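Local structure of protein (sliding clamp) (Enterobacteria phage RB69, 1B77) at residues Tyr55-Asn58 with Ser59-Ser62; Ala95-Thr99 with Ile100-Asn104. The protein forms a ring-shaped trimeric sliding clamp that probably encircles DNA and tethers the phage DNA polymerase to it for processive replication. One frame throughout, in Å; residues are numbered along the deposited sequence.

Contact 1: residues Tyr55-Asn58 with Ser59-Ser62; sequences YDLN and SFLS
The carboxylate of D56 is met over its plane: the backbone N of S59 comes in from above, 60° out of that plane, and bonds to D56 OD1 at 3.2 Å. A weak bond joins the other oxygen, D56 OD2, to S59 OG at 2.9 Å, so both carboxylate oxygens face the same serine. The aromatic ring of F60 has CD1 of L57 set obliquely to it, 4.3 Å from F60 CD2, while W92, on strand 88-92, meets this ring edge-to-face.

D56 is the N-cap of helix 57-64. With CG anti to the backbone N (chi1 -168°), its carboxylate folds back over the first turn and takes up the N-H of S59, and its negative charge probably sits favourably against the helix dipole. Its carbonyl O then starts the helical ladder by accepting from F60 N, and L57 O follows with L61 N at 2.9 Å.

On the buried side, L57 and L61 cross at a slant, L57 CD1 lying 3.8 Å from L61 CG; L57 goes on to touch A15 and L61 touches L11, both on helix 5-15. N58 O is gripped twice by S62, by the backbone N at 3.0 Å and by OG at 3.1 Å. The two donors arrive from opposite faces of the carbonyl plane, the hydroxyl tilted 35° out of it.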
ATOM      1  N   TYR A  55     -19.200  -4.351 -19.104  1.00 21.93           N
ATOM      2  CA  TYR A  55     -17.865  -4.254 -19.697  1.00 21.90           C
ATOM      3  C   TYR A  55     -16.780  -4.265 -18.618  1.00 21.71           C
ATOM      4  O   TYR A  55     -15.731  -4.882 -18.795  1.00 21.67           O
ATOM      5  CB  TYR A  55     -17.749  -2.955 -20.497  1.00 22.59           C
ATOM      6  CG  TYR A  55     -16.481  -2.827 -21.315  1.00 23.05           C
ATOM      7  CD1 TYR A  55     -16.281  -3.603 -22.452  1.00 23.40           C
ATOM      8  CD2 TYR A  55     -15.475  -1.933 -20.942  1.00 23.46           C
ATOM      9  CE1 TYR A  55     -15.109  -3.494 -23.208  1.00 24.10           C
ATOM     10  CE2 TYR A  55     -14.296  -1.814 -21.688  1.00 24.07           C
ATOM     11  CZ  TYR A  55     -14.122  -2.595 -22.819  1.00 24.40           C
ATOM     12  OH  TYR A  55     -12.980  -2.460 -23.573  1.00 25.20           O
ATOM     13  N   ASP A  56     -17.039  -3.575 -17.510  1.00 21.17           N
ATOM     14  CA  ASP A  56     -16.082  -3.478 -16.408  1.00 21.44           C
ATOM     15  C   ASP A  56     -16.737  -3.912 -15.102  1.00 21.51           C
ATOM     16  O   ASP A  56     -17.098  -3.083 -14.267  1.00 21.16           O
ATOM     17  CB  ASP A  56     -15.584  -2.035 -16.270  1.00 21.39           C
ATOM     18  CG  ASP A  56     -14.377  -1.914 -15.344  1.00 21.79           C
ATOM     19  OD1 ASP A  56     -14.140  -2.821 -14.509  1.00 21.17           O
ATOM     20  OD2 ASP A  56     -13.670  -0.887 -15.451  1.00 22.16           O
ATOM     21  N   LEU A  57     -16.876  -5.222 -14.938  1.00 21.82           N
ATOM     22  CA  LEU A  57     -17.501  -5.806 -13.763  1.00 22.29           C
ATOM     23  C   LEU A  57     -16.872  -5.371 -12.447  1.00 22.94           C
ATOM     24  O   LEU A  57     -17.580  -5.079 -11.484  1.00 23.10           O
ATOM     25  CB  LEU A  57     -17.456  -7.333 -13.864  1.00 21.95           C
ATOM     26  CG  LEU A  57     -17.979  -8.116 -12.662  1.00 21.89           C
ATOM     27  CD1 LEU A  57     -19.394  -7.672 -12.342  1.00 21.49           C
ATOM     28  CD2 LEU A  57     -17.926  -9.612 -12.965  1.00 21.66           C
ATOM     29  N   ASN A  58     -15.548  -5.316 -12.397  1.00 23.31           N
ATOM     30  CA  ASN A  58     -14.901  -4.938 -11.152  1.00 24.42           C
ATOM     31  C   ASN A  58     -15.266  -3.551 -10.649  1.00 24.19           C
ATOM     32  O   ASN A  58     -15.540  -3.382  -9.458  1.00 24.04           O
ATOM     33  CB  ASN A  58     -13.388  -5.032 -11.261  1.00 25.71           C
ATOM     34  CG  ASN A  58     -12.738  -5.173  -9.907  1.00 27.47           C
ATOM     35  OD1 ASN A  58     -12.956  -6.177  -9.212  1.00 28.09           O
ATOM     36  ND2 ASN A  58     -11.954  -4.168  -9.506  1.00 27.58           N
ATOM     37  N   SER A  59     -15.264  -2.561 -11.546  1.00 24.03           N
ATOM     38  CA  SER A  59     -15.601  -1.188 -11.159  1.00 23.96           C
ATOM     39  C   SER A  59     -17.074  -1.085 -10.773  1.00 23.71           C
ATOM     40  O   SER A  59     -17.449  -0.273  -9.928  1.00 23.97           O
ATOM     41  CB  SER A  59     -15.288  -0.208 -12.297  1.00 24.07           C
ATOM     42  OG  SER A  59     -13.904  -0.218 -12.607  1.00 24.09           O
ATOM     43  N   PHE A  60     -17.907  -1.900 -11.409  1.00 23.65           N
ATOM     44  CA  PHE A  60     -19.333  -1.933 -11.100  1.00 23.30           C
ATOM     45  C   PHE A  60     -19.484  -2.402  -9.652  1.00 23.50           C
ATOM     46  O   PHE A  60     -20.137  -1.745  -8.839  1.00 23.50           O
ATOM     47  CB  PHE A  60     -20.046  -2.913 -12.036  1.00 23.14           C
ATOM     48  CG  PHE A  60     -21.488  -3.167 -11.675  1.00 22.47           C
ATOM     49  CD1 PHE A  60     -22.449  -2.183 -11.855  1.00 22.59           C
ATOM     50  CD2 PHE A  60     -21.881  -4.399 -11.170  1.00 22.48           C
ATOM     51  CE1 PHE A  60     -23.788  -2.420 -11.539  1.00 22.54           C
ATOM     52  CE2 PHE A  60     -23.214  -4.647 -10.849  1.00 22.52           C
ATOM     53  CZ  PHE A  60     -24.168  -3.655 -11.036  1.00 22.55           C
ATOM     54  N   LEU A  61     -18.876  -3.544  -9.334  1.00 23.65           N
ATOM     55  CA  LEU A  61     -18.935  -4.091  -7.981  1.00 24.01           C
ATOM     56  C   LEU A  61     -18.433  -3.086  -6.941  1.00 24.21           C
ATOM     57  O   LEU A  61     -19.052  -2.920  -5.888  1.00 24.08           O
ATOM     58  CB  LEU A  61     -18.117  -5.382  -7.893  1.00 24.01           C
ATOM     59  CG  LEU A  61     -18.620  -6.500  -8.817  1.00 23.85           C
ATOM     60  CD1 LEU A  61     -17.642  -7.675  -8.790  1.00 23.74           C
ATOM     61  CD2 LEU A  61     -20.019  -6.931  -8.376  1.00 23.50           C
ATOM     62  N   SER A  62     -17.321  -2.415  -7.236  1.00 24.34           N
ATOM     63  CA  SER A  62     -16.780  -1.422  -6.308  1.00 25.03           C
ATOM     64  C   SER A  62     -17.811  -0.323  -6.049  1.00 25.47           C
ATOM     65  O   SER A  62     -17.958   0.160  -4.928  1.00 25.33           O
ATOM     66  CB  SER A  62     -15.503  -0.799  -6.871  1.00 24.73           C
ATOM     67  OG  SER A  62     -14.485  -1.775  -6.977  1.00 25.68           O
TER

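Contact 2: residues Ala95-Thr99 with Ile100-Asn104; sequences ADKST and IVFPN
An Asx turn opening a short 3-10 segment, 97-99, shapes the loop between strands 88-92 and 114-118, and the extended chain that follows brings I100 and the F102 ring alongside K97. The bond that closes this exit runs from I100 N to K97 O, 3.3 Å long and nearly straight at the hydrogen (165°), although the donor stands 51° above the carbonyl plane and so misses the lone pairs. CG1 of I100 also comes to 3.5 Å from K97 O; chi1 of 62° sets that branch between the backbone N and carbonyl carbon and turns it back to the oxygen.

In the Asx turn itself, D96 OD2 accepts from S98 N and from S98 OG, the latter at 2.7 Å. The two donors approach from opposite faces of the carboxylate plane, with the hydroxyl on the anti side, so one serine grips a single carboxylate oxygen twice. D96 O likewise accepts two hydrogen bonds, from T99 N and from T99 OG1; the threonine hydroxyl lies in the carbonyl plane. Together the two bonds to D96 OD2 and the two to D96 O hold the turn together at the surface.

The extended side chain of K97 crosses F102 at a slant, and both residues touch L22 on strand 21-23. K97 CD comes 4.1 Å from F102 CZ, a loose touch of a methylene on the phenyl ring, short of the charged end of the lysine. K97 O sits in the plane of the phenyl ring at its edge, 3.9 Å from F102 CE2.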
ATOM      1  N   ALA A  95     -23.309  -2.667 -21.413  1.00 24.92           N
ATOM      2  CA  ALA A  95     -22.464  -2.896 -22.570  1.00 24.53           C
ATOM      3  C   ALA A  95     -23.156  -3.637 -23.708  1.00 24.55           C
ATOM      4  O   ALA A  95     -24.082  -4.419 -23.494  1.00 23.92           O
ATOM      5  CB  ALA A  95     -21.222  -3.658 -22.147  1.00 24.62           C
ATOM      6  N   ASP A  96     -22.717  -3.375 -24.930  1.00 24.33           N
ATOM      7  CA  ASP A  96     -23.289  -4.094 -26.042  1.00 24.90           C
ATOM      8  C   ASP A  96     -22.587  -5.442 -25.962  1.00 25.16           C
ATOM      9  O   ASP A  96     -21.362  -5.498 -25.806  1.00 25.17           O
ATOM     10  CB  ASP A  96     -22.966  -3.429 -27.372  1.00 25.10           C
ATOM     11  CG  ASP A  96     -23.564  -4.184 -28.542  1.00 25.43           C
ATOM     12  OD1 ASP A  96     -24.735  -3.920 -28.888  1.00 25.76           O
ATOM     13  OD2 ASP A  96     -22.867  -5.056 -29.099  1.00 25.44           O
ATOM     14  N   LYS A  97     -23.364  -6.516 -26.054  1.00 25.35           N
ATOM     15  CA  LYS A  97     -22.835  -7.874 -25.983  1.00 25.76           C
ATOM     16  C   LYS A  97     -21.570  -8.100 -26.798  1.00 25.31           C
ATOM     17  O   LYS A  97     -20.685  -8.832 -26.369  1.00 25.31           O
ATOM     18  CB  LYS A  97     -23.883  -8.893 -26.462  1.00 26.35           C
ATOM     19  CG  LYS A  97     -24.946  -9.258 -25.460  1.00 28.03           C
ATOM     20  CD  LYS A  97     -25.806 -10.408 -25.998  1.00 29.02           C
ATOM     21  CE  LYS A  97     -26.833 -10.876 -24.970  1.00 30.22           C
ATOM     22  NZ  LYS A  97     -27.660 -12.035 -25.457  1.00 30.69           N
ATOM     23  N   SER A  98     -21.483  -7.482 -27.973  1.00 24.81           N
ATOM     24  CA  SER A  98     -20.326  -7.699 -28.831  1.00 24.63           C
ATOM     25  C   SER A  98     -18.993  -7.230 -28.277  1.00 24.59           C
ATOM     26  O   SER A  98     -17.953  -7.591 -28.824  1.00 24.75           O
ATOM     27  CB  SER A  98     -20.546  -7.071 -30.220  1.00 24.43           C
ATOM     28  OG  SER A  98     -20.452  -5.652 -30.205  1.00 23.96           O
ATOM     29  N   THR A  99     -19.009  -6.446 -27.197  1.00 24.51           N
ATOM     30  CA  THR A  99     -17.762  -5.929 -26.617  1.00 24.30           C
ATOM     31  C   THR A  99     -17.204  -6.707 -25.433  1.00 24.30           C
ATOM     32  O   THR A  99     -16.261  -6.251 -24.782  1.00 24.42           O
ATOM     33  CB  THR A  99     -17.888  -4.452 -26.164  1.00 24.21           C
ATOM     34  OG1 THR A  99     -18.809  -4.361 -25.074  1.00 23.78           O
ATOM     35  CG2 THR A  99     -18.360  -3.578 -27.320  1.00 23.96           C
ATOM     36  N   ILE A 100     -17.790  -7.860 -25.137  1.00 24.28           N
ATOM     37  CA  ILE A 100     -17.303  -8.705 -24.051  1.00 24.38           C
ATOM     38  C   ILE A 100     -17.357 -10.145 -24.524  1.00 24.79           C
ATOM     39  O   ILE A 100     -18.113 -10.464 -25.440  1.00 24.59           O
ATOM     40  CB  ILE A 100     -18.172  -8.598 -22.792  1.00 24.07           C
ATOM     41  CG1 ILE A 100     -19.590  -9.071 -23.101  1.00 23.80           C
ATOM     42  CG2 ILE A 100     -18.162  -7.176 -22.281  1.00 23.85           C
ATOM     43  CD1 ILE A 100     -20.455  -9.223 -21.875  1.00 23.86           C
ATOM     44  N   VAL A 101     -16.553 -11.012 -23.913  1.00 25.10           N
ATOM     45  CA  VAL A 101     -16.554 -12.422 -24.285  1.00 25.71           C
ATOM     46  C   VAL A 101     -17.285 -13.174 -23.186  1.00 26.37           C
ATOM     47  O   VAL A 101     -17.036 -12.938 -22.003  1.00 26.27           O
ATOM     48  CB  VAL A 101     -15.118 -12.964 -24.428  1.00 25.72           C
ATOM     49  CG1 VAL A 101     -15.144 -14.474 -24.654  1.00 25.50           C
ATOM     50  CG2 VAL A 101     -14.434 -12.280 -25.588  1.00 25.35           C
ATOM     51  N   PHE A 102     -18.185 -14.074 -23.567  1.00 27.18           N
ATOM     52  CA  PHE A 102     -18.962 -14.809 -22.578  1.00 28.32           C
ATOM     53  C   PHE A 102     -19.414 -16.184 -23.060  1.00 29.63           C
ATOM     54  O   PHE A 102     -19.540 -16.422 -24.260  1.00 29.97           O
ATOM     55  CB  PHE A 102     -20.192 -13.981 -22.194  1.00 27.71           C
ATOM     56  CG  PHE A 102     -21.150 -13.749 -23.345  1.00 27.43           C
ATOM     57  CD1 PHE A 102     -22.149 -14.678 -23.641  1.00 26.86           C
ATOM     58  CD2 PHE A 102     -21.043 -12.608 -24.139  1.00 26.64           C
ATOM     59  CE1 PHE A 102     -23.024 -14.474 -24.711  1.00 26.56           C
ATOM     60  CE2 PHE A 102     -21.909 -12.399 -25.206  1.00 26.41           C
ATOM     61  CZ  PHE A 102     -22.903 -13.329 -25.494  1.00 26.24           C
ATOM     62  N   PRO A 103     -19.667 -17.107 -22.122  1.00 30.75           N
ATOM     63  CA  PRO A 103     -20.120 -18.470 -22.422  1.00 31.98           C
ATOM     64  C   PRO A 103     -21.581 -18.407 -22.881  1.00 33.37           C
ATOM     65  O   PRO A 103     -22.412 -17.795 -22.206  1.00 33.33           O
ATOM     66  CB  PRO A 103     -19.997 -19.178 -21.072  1.00 31.53           C
ATOM     67  CG  PRO A 103     -18.957 -18.380 -20.338  1.00 31.60           C
ATOM     68  CD  PRO A 103     -19.348 -16.978 -20.690  1.00 30.93           C
ATOM     69  N   ASN A 104     -21.908 -19.027 -24.013  1.00 35.16           N
ATOM     70  CA  ASN A 104     -23.298 -18.999 -24.489  1.00 37.10           C
ATOM     71  C   ASN A 104     -24.128 -20.062 -23.771  1.00 37.52           C
ATOM     72  O   ASN A 104     -25.356 -20.027 -23.786  1.00 37.52           O
ATOM     73  CB  ASN A 104     -23.372 -19.221 -26.011  1.00 38.13           C
ATOM     74  CG  ASN A 104     -22.924 -20.619 -26.433  1.00 39.32           C
ATOM     75  OD1 ASN A 104     -23.062 -20.998 -27.599  1.00 40.34           O
ATOM     76  ND2 ASN A 104     -22.381 -21.385 -25.496  1.00 40.17           N
TER

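In the fold
Following the chain from the N terminus, strand 52-54 runs into contact 1, which starts helix 57-64 beside helix 5-15. Strands 72-75, 81-84 and 88-92 come next, and only then does contact 2 turn the loop leading to strand 114-118. Each contact closes a local turn, so the two stand in series, neither nested nor crossed, with centres about 15 Å apart. Y55 joins them: its ring carbon CE1 lies 3.4 Å from T99 O, while its backbone packs on A95 and I100. A backbone bond from A95 to A53 adds a tie to strand 52-54, and P103 reaches M30 and R32 on strand 28-32.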